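Local coordinates for protein Phenylalanine/tyrosine ammonia-lyase (Rhodosporidium toruloides, PDB 1Y2M) that catalyses the non-oxidative deamination of L-phenylalanine and L-tyrosine to trans-cinnamic and p-coumaric acid with release of ammonium, at residues L289-Q294 with A329-K334; T43-V48 with V710-L715. One frame throughout, in Å; residues are numbered along the deposited sequence.

Interaction 1: L289-Q294 with A329-K334; sequences LSLLSQ and AGNIRK
Asn-331 ND2 gives a hydrogen to Gln-294 OE1 at 2.8 Å, a fairly straight bond with an N-H...O angle of 162°. The acceptor lies in the plane of the asparagine amide, and the two amides are nearly coplanar, with the donor tilted somewhat out of the glutamine carbonyl plane. Gln-294 suits the place because its chain runs extended beyond CG and bridges two helical segments whose axes come no closer than 10.5 Å. In the shorter Asn-331, a chi1 of -72° sets CG beside the backbone N and sends the amide toward Gln-294; its CB also rests against Gln-294 OE1. A leucine in place of Gln-294 would probably leave the buried Asn-331 ND2 without this acceptor and its amide freer to turn. Beside the polar pair, Ile-332 CG1 packs 3.8 Å from Gln-294 O, this arm lying against the backbone carbonyl and CB of the glutamine, while Leu-291 CD2 approaches the asparagine amide at the margin. The contact is wholly buried. It joins helices 273-303 and 323-336, whose segments cross here at -52°; helix 368-391 adjoins both, with Leu-372 against Gln-294, and helix 44-52 packs on Leu-291.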
loop_
_atom_site.group_PDB
_atom_site.type_symbol
_atom_site.label_atom_id
_atom_site.label_comp_id
_atom_site.label_asym_id
_atom_site.label_seq_id
_atom_site.Cartn_x
_atom_site.Cartn_y
_atom_site.Cartn_z
ATOM N N LEU B 289 2.309 -9.055 -22.716
ATOM C CA LEU B 289 2.947 -9.713 -21.618
ATOM C C LEU B 289 1.971 -10.780 -21.065
ATOM O O LEU B 289 2.397 -11.834 -20.656
ATOM C CB LEU B 289 3.336 -8.707 -20.549
ATOM C CG LEU B 289 4.499 -7.779 -20.843
ATOM C CD1 LEU B 289 4.585 -6.694 -19.789
ATOM C CD2 LEU B 289 5.807 -8.551 -20.888
ATOM N N SER B 290 0.675 -10.538 -21.152
ATOM C CA SER B 290 -0.324 -11.518 -20.748
ATOM C C SER B 290 -0.227 -12.728 -21.652
ATOM O O SER B 290 -0.233 -13.870 -21.195
ATOM C CB SER B 290 -1.717 -10.895 -20.915
ATOM O OG SER B 290 -2.735 -11.833 -20.662
ATOM N N LEU B 291 -0.088 -12.490 -22.964
ATOM C CA LEU B 291 0.033 -13.617 -23.918
ATOM C C LEU B 291 1.335 -14.361 -23.707
ATOM O O LEU B 291 1.397 -15.587 -23.773
ATOM C CB LEU B 291 -0.126 -13.157 -25.364
ATOM C CG LEU B 291 -1.537 -12.648 -25.736
ATOM C CD1 LEU B 291 -1.591 -12.314 -27.245
ATOM C CD2 LEU B 291 -2.612 -13.653 -25.400
ATOM N N LEU B 292 2.392 -13.633 -23.433
ATOM C CA LEU B 292 3.703 -14.260 -23.161
ATOM C C LEU B 292 3.670 -15.127 -21.889
ATOM O O LEU B 292 4.277 -16.190 -21.817
ATOM C CB LEU B 292 4.805 -13.207 -23.122
ATOM C CG LEU B 292 6.225 -13.648 -22.749
ATOM C CD1 LEU B 292 6.733 -14.713 -23.761
ATOM C CD2 LEU B 292 7.201 -12.496 -22.651
ATOM N N SER B 293 2.936 -14.678 -20.884
ATOM C CA SER B 293 2.750 -15.432 -19.636
ATOM C C SER B 293 2.108 -16.795 -19.929
ATOM O O SER B 293 2.471 -17.818 -19.344
ATOM C CB SER B 293 1.851 -14.654 -18.675
ATOM O OG SER B 293 1.675 -15.442 -17.505
ATOM N N GLN B 294 1.144 -16.791 -20.839
ATOM C CA GLN B 294 0.444 -18.019 -21.240
ATOM C C GLN B 294 1.385 -18.961 -22.006
ATOM O O GLN B 294 1.423 -20.179 -21.793
ATOM C CB GLN B 294 -0.759 -17.671 -22.085
ATOM C CG GLN B 294 -1.814 -17.052 -21.198
ATOM C CD GLN B 294 -3.056 -16.601 -21.939
ATOM O OE1 GLN B 294 -3.629 -17.382 -22.690
ATOM N NE2 GLN B 294 -3.476 -15.376 -21.725
ATOM N N ALA B 329 -7.297 -21.211 -20.791
ATOM C CA ALA B 329 -7.144 -22.667 -20.891
ATOM C C ALA B 329 -7.073 -23.097 -22.348
ATOM O O ALA B 329 -6.266 -23.931 -22.734
ATOM C CB ALA B 329 -8.260 -23.365 -20.183
ATOM N N GLY B 330 -7.908 -22.488 -23.173
ATOM C CA GLY B 330 -7.903 -22.789 -24.609
ATOM C C GLY B 330 -6.607 -22.392 -25.287
ATOM O O GLY B 330 -6.124 -23.114 -26.172
ATOM N N ASN B 331 -6.065 -21.228 -24.951
ATOM C CA ASN B 331 -4.765 -20.805 -25.515
ATOM C C ASN B 331 -3.677 -21.788 -25.126
ATOM O O ASN B 331 -2.942 -22.262 -25.981
ATOM C CB ASN B 331 -4.370 -19.409 -25.024
ATOM C CG ASN B 331 -5.208 -18.287 -25.630
ATOM O OD1 ASN B 331 -5.810 -18.453 -26.684
ATOM N ND2 ASN B 331 -5.161 -17.086 -24.973
ATOM N N ILE B 332 -3.619 -22.149 -23.849
ATOM C CA ILE B 332 -2.578 -23.058 -23.387
ATOM C C ILE B 332 -2.818 -24.471 -23.955
ATOM O O ILE B 332 -1.874 -25.153 -24.369
ATOM C CB ILE B 332 -2.451 -23.055 -21.855
ATOM C CG1 ILE B 332 -2.059 -21.656 -21.374
ATOM C CG2 ILE B 332 -1.471 -24.098 -21.383
ATOM C CD1 ILE B 332 -2.240 -21.503 -19.893
ATOM N N ARG B 333 -4.070 -24.918 -24.007
ATOM C CA ARG B 333 -4.395 -26.176 -24.642
ATOM C C ARG B 333 -3.876 -26.224 -26.107
ATOM O O ARG B 333 -3.240 -27.193 -26.516
ATOM C CB ARG B 333 -5.938 -26.386 -24.603
ATOM C CG ARG B 333 -6.407 -27.731 -25.188
ATOM C CD ARG B 333 -7.861 -28.043 -24.865
ATOM N NE ARG B 333 -8.809 -27.082 -25.472
ATOM C CZ ARG B 333 -9.497 -26.136 -24.810
ATOM N NH1 ARG B 333 -9.352 -25.923 -23.480
ATOM N NH2 ARG B 333 -10.337 -25.360 -25.484
ATOM N N LYS B 334 -4.136 -25.155 -26.841
ATOM C CA LYS B 334 -3.703 -25.031 -28.241
ATOM C C LYS B 334 -2.190 -25.158 -28.339
ATOM O O LYS B 334 -1.672 -25.929 -29.142
ATOM C CB LYS B 334 -4.183 -23.711 -28.827
ATOM C CG LYS B 334 -3.596 -23.444 -30.216
ATOM C CD LYS B 334 -4.623 -22.998 -31.242
ATOM C CE LYS B 334 -5.244 -21.693 -30.928
ATOM N NZ LYS B 334 -6.077 -21.233 -32.092
#

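Interaction 2: T43-V48 with V710-L715; sequences TQVDIV and VLLKML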
loop_
_atom_site.group_PDB
_atom_site.type_symbol
_atom_site.label_atom_id
_atom_site.label_comp_id
_atom_site.label_asym_id
_atom_site.label_seq_id
_atom_site.Cartn_x
_atom_site.Cartn_y
_atom_site.Cartn_z
ATOM N N THR B 43 -11.769 -12.118 -27.588
ATOM C CA THR B 43 -10.660 -12.617 -26.799
ATOM C C THR B 43 -9.519 -11.641 -26.876
ATOM O O THR B 43 -9.441 -10.793 -27.771
ATOM C CB THR B 43 -10.162 -13.977 -27.314
ATOM O OG1 THR B 43 -9.669 -13.799 -28.656
ATOM C CG2 THR B 43 -11.289 -15.029 -27.299
ATOM N N GLN B 44 -8.562 -11.828 -25.978
ATOM C CA GLN B 44 -7.379 -10.999 -25.959
ATOM C C GLN B 44 -6.576 -11.216 -27.232
ATOM O O GLN B 44 -6.087 -10.272 -27.824
ATOM C CB GLN B 44 -6.554 -11.300 -24.705
ATOM C CG GLN B 44 -5.301 -10.471 -24.579
ATOM C CD GLN B 44 -4.729 -10.586 -23.197
ATOM O OE1 GLN B 44 -4.474 -11.715 -22.754
ATOM N NE2 GLN B 44 -4.527 -9.441 -22.486
ATOM N N VAL B 45 -6.455 -12.469 -27.682
ATOM C CA VAL B 45 -5.785 -12.695 -28.945
ATOM C C VAL B 45 -6.460 -11.938 -30.094
ATOM O O VAL B 45 -5.742 -11.339 -30.921
ATOM C CB VAL B 45 -5.693 -14.229 -29.289
ATOM C CG1 VAL B 45 -5.072 -14.407 -30.690
ATOM C CG2 VAL B 45 -4.842 -14.990 -28.259
ATOM N N ASP B 46 -7.805 -11.956 -30.172
ATOM C CA ASP B 46 -8.538 -11.171 -31.199
ATOM C C ASP B 46 -8.144 -9.672 -31.141
ATOM O O ASP B 46 -7.904 -9.030 -32.175
ATOM C CB ASP B 46 -10.067 -11.220 -30.991
ATOM C CG ASP B 46 -10.683 -12.582 -31.258
ATOM O OD1 ASP B 46 -10.035 -13.402 -31.967
ATOM O OD2 ASP B 46 -11.834 -12.806 -30.752
ATOM N N ILE B 47 -8.109 -9.134 -29.922
ATOM C CA ILE B 47 -7.758 -7.741 -29.660
ATOM C C ILE B 47 -6.327 -7.418 -30.106
ATOM O O ILE B 47 -6.053 -6.430 -30.793
ATOM C CB ILE B 47 -7.954 -7.411 -28.161
ATOM C CG1 ILE B 47 -9.470 -7.372 -27.896
ATOM C CG2 ILE B 47 -7.243 -6.101 -27.805
ATOM C CD1 ILE B 47 -9.914 -7.273 -26.421
ATOM N N VAL B 48 -5.409 -8.300 -29.730
ATOM C CA VAL B 48 -4.021 -8.154 -30.133
ATOM C C VAL B 48 -3.837 -8.230 -31.648
ATOM O O VAL B 48 -3.112 -7.440 -32.250
ATOM C CB VAL B 48 -3.155 -9.191 -29.389
ATOM C CG1 VAL B 48 -1.763 -9.330 -30.009
ATOM C CG2 VAL B 48 -3.083 -8.828 -27.913
ATOM N N VAL B 710 5.462 -13.004 -33.074
ATOM C CA VAL B 710 5.751 -14.397 -32.675
ATOM C C VAL B 710 4.658 -14.988 -31.798
ATOM O O VAL B 710 4.203 -16.075 -32.072
ATOM C CB VAL B 710 7.116 -14.496 -31.982
ATOM C CG1 VAL B 710 7.471 -15.933 -31.728
ATOM C CG2 VAL B 710 8.165 -13.834 -32.817
ATOM N N LEU B 711 4.227 -14.242 -30.786
ATOM C CA LEU B 711 3.113 -14.632 -29.910
ATOM C C LEU B 711 1.871 -14.811 -30.737
ATOM O O LEU B 711 1.122 -15.782 -30.536
ATOM C CB LEU B 711 2.918 -13.563 -28.832
ATOM C CG LEU B 711 4.114 -13.441 -27.885
ATOM C CD1 LEU B 711 3.946 -12.211 -26.987
ATOM C CD2 LEU B 711 4.179 -14.693 -27.048
ATOM N N LEU B 712 1.664 -13.905 -31.693
ATOM C CA LEU B 712 0.450 -13.998 -32.532
ATOM C C LEU B 712 0.483 -15.246 -33.376
ATOM O O LEU B 712 -0.486 -15.989 -33.437
ATOM C CB LEU B 712 0.285 -12.748 -33.395
ATOM C CG LEU B 712 -1.036 -12.639 -34.166
ATOM C CD1 LEU B 712 -2.241 -12.606 -33.250
ATOM C CD2 LEU B 712 -1.010 -11.396 -35.091
ATOM N N LYS B 713 1.617 -15.509 -34.016
ATOM C CA LYS B 713 1.746 -16.693 -34.860
ATOM C C LYS B 713 1.506 -17.996 -34.064
ATOM O O LYS B 713 0.880 -18.922 -34.561
ATOM C CB LYS B 713 3.150 -16.729 -35.455
ATOM C CG LYS B 713 3.250 -17.401 -36.773
ATOM C CD LYS B 713 4.634 -17.980 -37.042
ATOM C CE LYS B 713 5.689 -16.926 -37.401
ATOM N NZ LYS B 713 6.903 -17.620 -38.020
HETATM N N MSE B 714 2.034 -18.064 -32.851
HETATM C CA MSE B 714 1.865 -19.233 -32.001
HETATM C C MSE B 714 0.422 -19.463 -31.613
HETATM O O MSE B 714 0.014 -20.602 -31.480
HETATM C CB MSE B 714 2.683 -19.140 -30.692
HETATM C CG MSE B 714 4.154 -19.023 -30.794
HETATM SE SE MSE B 714 4.677 -18.302 -28.973
HETATM C CE MSE B 714 4.510 -19.973 -27.954
ATOM N N LEU B 715 -0.336 -18.388 -31.377
ATOM C CA LEU B 715 -1.698 -18.481 -30.855
ATOM C C LEU B 715 -2.737 -18.399 -31.934
ATOM O O LEU B 715 -3.925 -18.335 -31.639
ATOM C CB LEU B 715 -1.931 -17.405 -29.783
ATOM C CG LEU B 715 -1.153 -17.633 -28.487
ATOM C CD1 LEU B 715 -0.979 -16.373 -27.637
ATOM C CD2 LEU B 715 -1.807 -18.748 -27.654
#
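A capping box opens helix 44-52, and on its first turn Val-45 packs against the end of helix 708-714, a small apolar contact between N-terminal and C-terminal parts of the chain. In the box, Thr-43 at the N-cap accepts from Asp-46 N through OG1, at 3.0 Å and 164°, while Asp-46 OD2 receives the backbone N of Thr-43 at 3.2 Å, a more bent bond (136°) met from above the carboxylate plane. A threonine and an aspartate three residues on suit this place: the hydroxyl takes the Asp-46 N-H of the first turn and the carboxylate the N-H of the cap residue itself, the reciprocal pair that defines the box. The negative charge at the N-terminal end probably also interacts favourably with the helix dipole. Val-45, held on this turn, offers its two methyls to different partners. CG1, anti to the backbone N (chi1 176°), meets Leu-712 CD1 at 4.2 Å; CG2 touches Leu-715, whose side chain crosses it at an angle. The beta-branch thus lets one short residue serve two leucines, and no hydrogen bond joins the segments. Leu-715 comes just after helix 708-714, the first residue to leave helical backbone angles, and Asn-331 of helix 323-336 lies against both it and Val-45. Leu-715 meets the valine through two carbons: CB and CD1 each lie 4.1 Å from Val-45 CG2.

Interaction 1 is fully buried and turns on one amide-amide hydrogen bond, whereas interaction 2 is partly buried and its cross-contact is purely apolar. Their centres lie 9 Å apart, and interaction 1 is nested within the long loop of chain that interaction 2 closes. The two also touch directly: Ser-290 OG and Gln-44 OE1 are 2.7 Å apart, a probable hydrogen bond from helix 273-303 to helix 44-52, and Asn-331 CB packs on Leu-715 CD2. Asn-331 therefore serves both neighbourhoods, its amide bonding to helix 273-303 while its CB also touches Leu-715. Together the contacts bring N- and C-terminal helices against two helices of the lyase family region.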